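Local structure of sefir domain protein (Bacillus cereus F65185, 5Y8E) at residues K99-S104 and K136-L141; Y112-F117 and R121-W126. The protein forms a bacterial SEFIR domain that probably acts in signalling through SEFIR-SEFIR protein interactions. One frame throughout, in Å; residues are numbered along the deposited sequence. Where two conformers were deposited one is given.

Contact 1: residues K99-S104 and K136-L141; sequences KFIPIS and KELERL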
# COMPACT_ATOMS: atom_id res chain seq x y z
N LYS A 99 5.87 7.01 4.86
CA LYS A 99 5.78 6.47 3.50
C LYS A 99 4.50 5.70 3.25
O LYS A 99 4.00 5.68 2.12
CB LYS A 99 6.96 5.54 3.19
CG LYS A 99 8.21 6.24 2.72
CD LYS A 99 9.03 5.31 1.81
CE LYS A 99 10.40 5.87 1.59
NZ LYS A 99 11.19 5.06 0.64
N PHE A 100 3.95 5.07 4.29
CA PHE A 100 2.84 4.14 4.08
C PHE A 100 1.48 4.82 4.06
O PHE A 100 1.18 5.67 4.91
CB PHE A 100 2.84 3.04 5.15
CG PHE A 100 4.08 2.19 5.14
CD1 PHE A 100 4.27 1.23 4.14
CD2 PHE A 100 5.06 2.34 6.12
CE1 PHE A 100 5.41 0.45 4.12
CE2 PHE A 100 6.20 1.56 6.11
CZ PHE A 100 6.38 0.61 5.11
N ILE A 101 0.67 4.46 3.07
CA ILE A 101 -0.74 4.84 3.01
C ILE A 101 -1.57 3.56 2.94
O ILE A 101 -1.80 3.00 1.86
CB ILE A 101 -1.06 5.72 1.80
CG1 ILE A 101 -0.18 6.97 1.79
CG2 ILE A 101 -2.56 6.11 1.78
CD1 ILE A 101 -0.33 7.80 0.51
N PRO A 102 -2.01 3.07 4.11
CA PRO A 102 -2.83 1.86 4.12
C PRO A 102 -4.23 2.18 3.63
O PRO A 102 -4.80 3.18 4.05
CB PRO A 102 -2.87 1.49 5.61
CG PRO A 102 -1.68 2.20 6.22
CD PRO A 102 -1.62 3.49 5.46
N ILE A 103 -4.76 1.34 2.74
CA ILE A 103 -6.14 1.47 2.28
C ILE A 103 -6.89 0.23 2.72
O ILE A 103 -6.59 -0.88 2.28
CB ILE A 103 -6.22 1.59 0.74
CG1 ILE A 103 -5.32 2.72 0.23
CG2 ILE A 103 -7.66 1.80 0.29
CD1 ILE A 103 -5.21 2.76 -1.31
N SER A 104 -7.87 0.41 3.61
CA SER A 104 -8.65 -0.72 4.12
C SER A 104 -9.85 -0.99 3.22
O SER A 104 -10.70 -0.12 3.00
CB SER A 104 -9.12 -0.47 5.55
OG SER A 104 -9.74 -1.62 6.10
N LYS A 136 -10.28 10.86 -4.11
CA LYS A 136 -9.81 12.22 -3.88
C LYS A 136 -8.91 12.27 -2.64
O LYS A 136 -7.87 12.94 -2.65
CB LYS A 136 -11.00 13.17 -3.70
CG LYS A 136 -10.64 14.62 -3.44
CD LYS A 136 -11.92 15.44 -3.26
CE LYS A 136 -11.63 16.90 -2.98
NZ LYS A 136 -10.94 17.10 -1.68
N GLU A 137 -9.30 11.55 -1.59
CA GLU A 137 -8.50 11.55 -0.37
C GLU A 137 -7.20 10.78 -0.57
O GLU A 137 -6.16 11.20 -0.06
CB GLU A 137 -9.30 10.98 0.81
CG GLU A 137 -8.48 10.87 2.11
CD GLU A 137 -8.09 12.21 2.73
OE1 GLU A 137 -8.41 13.28 2.17
OE2 GLU A 137 -7.44 12.18 3.80
N LEU A 138 -7.25 9.68 -1.32
CA LEU A 138 -6.03 8.93 -1.63
C LEU A 138 -5.03 9.82 -2.37
O LEU A 138 -3.84 9.84 -2.06
CB LEU A 138 -6.35 7.70 -2.47
CG LEU A 138 -5.15 6.94 -3.06
CD1 LEU A 138 -4.24 6.40 -1.96
CD2 LEU A 138 -5.64 5.80 -3.95
N GLU A 139 -5.55 10.56 -3.34
CA GLU A 139 -4.74 11.48 -4.14
C GLU A 139 -4.11 12.56 -3.26
O GLU A 139 -2.92 12.87 -3.39
CB GLU A 139 -5.63 12.09 -5.21
CG GLU A 139 -4.95 13.02 -6.16
CD GLU A 139 -5.93 13.60 -7.14
OE1 GLU A 139 -5.97 13.13 -8.30
OE2 GLU A 139 -6.68 14.51 -6.74
N ARG A 140 -4.90 13.12 -2.35
CA ARG A 140 -4.40 14.11 -1.40
C ARG A 140 -3.25 13.55 -0.56
O ARG A 140 -2.21 14.20 -0.40
CB ARG A 140 -5.52 14.59 -0.47
CG ARG A 140 -5.12 15.78 0.40
CD ARG A 140 -6.13 16.10 1.49
NE ARG A 140 -6.17 15.06 2.52
CZ ARG A 140 -5.27 14.93 3.49
NH1 ARG A 140 -4.25 15.78 3.57
NH2 ARG A 140 -5.39 13.96 4.39
N LEU A 141 -3.45 12.35 -0.02
CA LEU A 141 -2.43 11.72 0.83
C LEU A 141 -1.14 11.43 0.06
O LEU A 141 -0.04 11.56 0.61
CB LEU A 141 -2.99 10.43 1.43
CG LEU A 141 -4.08 10.61 2.49
CD1 LEU A 141 -4.82 9.31 2.73
CD2 LEU A 141 -3.46 11.13 3.78
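Arg140 NH2 forms a salt bridge with Glu137 OE2 at 2.8 Å, on the helix whose Leu138 and Leu141 pack against Ile101 and Ile103 of strand 100-104. The fold is the alpha/beta one of the SEFIR and TIR families, with helices packed on a largely parallel sheet. Here helix 136-141 runs nearly antiparallel to the strand, at 167°, with the axes 10.3 Å apart.

Arg140 grips Glu137 side-on. Arg140 NE takes Glu137 OE1 at 2.9 Å while NH2 takes OE2, so each carboxylate oxygen has its own N-H. Both oxygens lie close to the guanidinium plane, and both bonds are nearly straight, with an N-H...O angle of 171° at NE. The carboxylate is not coplanar with the guanidinium. NE comes to OE1 from above the carboxylate plane. NH2 reaches OE2 on the syn side, again tilted from that plane. This pair joins adjacent turns of the helix and takes no direct part in the packing on the strand.

The interface itself is apolar. Leu138 has CG anti to its backbone N (chi1 171°), which carries its methyls in toward the strand. There Leu138 CD1 lies 3.8 Å from Ile103 CD1, and the two side chains meet at about a right angle. CD1 of Leu138 also approaches Ile101 CG2, and Leu62 of the neighbouring strand 60-65 touches both residues. On the other side of the sheet, Phe100 stacks on Tyr92.

Ile101 uses two branches at once. Ile101 CG2 meets Leu141 CD1 at 4.0 Å as well as the Leu138 methyl. Ile101 CD1, at the end of the longer branch, lies 3.9 Å from Leu141 CB and reaches the helix backbone 3.7 Å from Leu141 C.

Contact 2: residues Y112-F117 and R121-W126; sequences YFLPDF and RFALGW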
# COMPACT_ATOMS: atom_id res chain seq x y z
N TYR A 112 -10.84 -1.46 10.84
CA TYR A 112 -10.19 -1.59 9.54
C TYR A 112 -9.28 -2.81 9.46
O TYR A 112 -8.64 -3.20 10.44
CB TYR A 112 -9.37 -0.34 9.23
CG TYR A 112 -10.21 0.88 8.93
CD1 TYR A 112 -11.44 0.75 8.29
CD2 TYR A 112 -9.77 2.15 9.28
CE1 TYR A 112 -12.21 1.85 8.01
CE2 TYR A 112 -10.54 3.26 9.00
CZ TYR A 112 -11.75 3.10 8.37
OH TYR A 112 -12.54 4.20 8.09
N PHE A 113 -9.24 -3.40 8.27
CA PHE A 113 -8.23 -4.40 7.98
C PHE A 113 -6.89 -3.68 7.95
O PHE A 113 -6.61 -2.91 7.04
CB PHE A 113 -8.51 -5.08 6.64
CG PHE A 113 -9.76 -5.93 6.65
CD1 PHE A 113 -9.95 -6.89 7.63
CD2 PHE A 113 -10.75 -5.74 5.70
CE1 PHE A 113 -11.09 -7.67 7.64
CE2 PHE A 113 -11.89 -6.50 5.71
CZ PHE A 113 -12.07 -7.47 6.69
N LEU A 114 -6.13 -3.90 9.01
CA LEU A 114 -4.80 -3.33 9.16
C LEU A 114 -3.98 -4.40 9.85
O LEU A 114 -4.44 -5.01 10.81
CB LEU A 114 -4.87 -2.08 10.04
CG LEU A 114 -3.89 -0.93 9.81
CD1 LEU A 114 -3.92 -0.52 8.36
CD2 LEU A 114 -4.25 0.25 10.68
N PRO A 115 -2.76 -4.66 9.34
CA PRO A 115 -1.94 -5.67 10.02
C PRO A 115 -1.66 -5.27 11.46
O PRO A 115 -1.58 -4.06 11.73
CB PRO A 115 -0.65 -5.67 9.19
CG PRO A 115 -1.09 -5.26 7.83
CD PRO A 115 -2.15 -4.21 8.08
N ASP A 116 -1.52 -6.25 12.36
CA ASP A 116 -1.37 -6.02 13.80
C ASP A 116 -0.21 -5.09 14.14
O ASP A 116 -0.26 -4.33 15.12
CB ASP A 116 -1.13 -7.34 14.53
CG ASP A 116 -2.34 -8.25 14.55
OD1 ASP A 116 -3.48 -7.73 14.54
OD2 ASP A 116 -2.15 -9.48 14.59
N PHE A 117 0.85 -5.19 13.35
CA PHE A 117 2.12 -4.55 13.68
C PHE A 117 2.28 -3.14 13.13
O PHE A 117 3.28 -2.47 13.40
CB PHE A 117 3.30 -5.43 13.26
CG PHE A 117 3.28 -5.81 11.81
CD1 PHE A 117 3.85 -4.98 10.86
CD2 PHE A 117 2.72 -7.01 11.41
CE1 PHE A 117 3.84 -5.32 9.53
CE2 PHE A 117 2.71 -7.37 10.08
CZ PHE A 117 3.27 -6.52 9.13
N ARG A 121 -2.71 3.40 13.79
CA ARG A 121 -3.92 2.66 13.45
C ARG A 121 -4.69 3.35 12.33
O ARG A 121 -5.86 3.07 12.10
CB ARG A 121 -4.82 2.51 14.68
CG ARG A 121 -4.43 1.37 15.60
CD ARG A 121 -4.57 0.02 14.89
NE ARG A 121 -3.27 -0.52 14.49
CZ ARG A 121 -3.11 -1.69 13.87
NH1 ARG A 121 -4.17 -2.43 13.58
NH2 ARG A 121 -1.90 -2.11 13.55
N PHE A 122 -4.01 4.25 11.63
CA PHE A 122 -4.66 5.00 10.57
C PHE A 122 -4.61 4.25 9.25
O PHE A 122 -3.70 3.47 8.98
CB PHE A 122 -4.08 6.41 10.44
CG PHE A 122 -3.04 6.55 9.37
CD1 PHE A 122 -3.31 7.28 8.22
CD2 PHE A 122 -1.78 5.97 9.51
CE1 PHE A 122 -2.36 7.42 7.22
CE2 PHE A 122 -0.82 6.11 8.52
CZ PHE A 122 -1.11 6.84 7.37
N ALA A 123 -5.63 4.50 8.44
CA ALA A 123 -5.77 3.87 7.15
C ALA A 123 -6.81 4.69 6.45
O ALA A 123 -7.63 5.33 7.11
CB ALA A 123 -6.25 2.45 7.31
N LEU A 124 -6.77 4.70 5.13
CA LEU A 124 -7.88 5.24 4.35
C LEU A 124 -8.93 4.15 4.26
O LEU A 124 -8.70 3.12 3.61
CB LEU A 124 -7.42 5.66 2.96
CG LEU A 124 -8.51 6.09 1.97
CD1 LEU A 124 -9.27 7.26 2.52
CD2 LEU A 124 -7.89 6.43 0.62
N GLY A 125 -10.06 4.35 4.92
CA GLY A 125 -11.17 3.42 4.82
C GLY A 125 -11.87 3.62 3.49
O GLY A 125 -12.57 4.62 3.30
N TRP A 126 -11.67 2.69 2.57
CA TRP A 126 -12.27 2.82 1.24
C TRP A 126 -13.79 2.79 1.30
O TRP A 126 -14.39 1.90 1.90
CB TRP A 126 -11.74 1.73 0.31
CG TRP A 126 -11.97 2.01 -1.14
CD1 TRP A 126 -12.92 1.44 -1.95
CD2 TRP A 126 -11.23 2.92 -1.96
NE1 TRP A 126 -12.82 1.96 -3.23
CE2 TRP A 126 -11.79 2.86 -3.26
CE3 TRP A 126 -10.16 3.78 -1.72
CZ2 TRP A 126 -11.30 3.64 -4.31
CZ3 TRP A 126 -9.67 4.55 -2.77
CH2 TRP A 126 -10.24 4.47 -4.05
O HOH W 1 -7.45 -1.80 12.56
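Arg121 and Leu114 lie alongside each other, pointing opposite ways, with the guanidinium laid flat against the leucine. In the conformer described, one of two modelled for Leu114, Leu114 CD2 sits 3.8 Å above the Arg121 guanidinium plane and over its centre. Leu114 CD2 is also 3.5 Å from Arg121 C, in the backbone.

The arginine chain folds back to reach this place. It bends at chi2 (-63°) and again at chi3 (104°), which brings the guanidinium over to the 112-117 segment. Its edge then faces the carbonyl of Pro115. Arg121 NH2 donates to Pro115 O at 2.7 Å, with an N-H...O angle of 156°, and the oxygen lies near the guanidinium plane. NH2 also bonds Phe118 O, so two backbone carbonyls hold this end of the group. A water that donates to Tyr112 O at 2.8 Å gives NH1 a further, weak link.

Ala123 stands between Leu114 and Tyr112. Its CB meets Leu114 CD1 at 3.9 Å and Tyr112 CD2 at 4.0 Å. Farther along, the Tyr112 ring lies obliquely against Gly125, with CZ 3.6 Å from Gly125 CA. Gly125 has no side chain to hold the ring off the backbone. Pro115 turns from this interface to helix 67-75, where it touches Ala73 and Asn74.

The result is a loop closed by arginine-to-carbonyl bonds and small apolar contacts, leading into the short last strand at the edge of the SEFIR domain's alpha/beta sheet.

Overall arrangement
After strands 3-7, 33-35 and 60-65 and the helices among them, the chain enters strand 100-108, where 99-104 gives the first half of contact 1. It then turns back through strand 111-112 and enters the loop that contact 2 closes between 112-117 and 121-126. Segment 121-126 ends in strand 124-125, and helix 131-143 follows, whose residues 136-141 complete contact 1. Contact 2 therefore lies wholly within the larger loop of contact 1, and the two do not cross. They meet in the sheet: Pro102 O and Ser104 N probably bond to Leu124 N and O. Contact 1 ties the last helix to the sheet, and contact 2 ties the preceding loop to its edge strand.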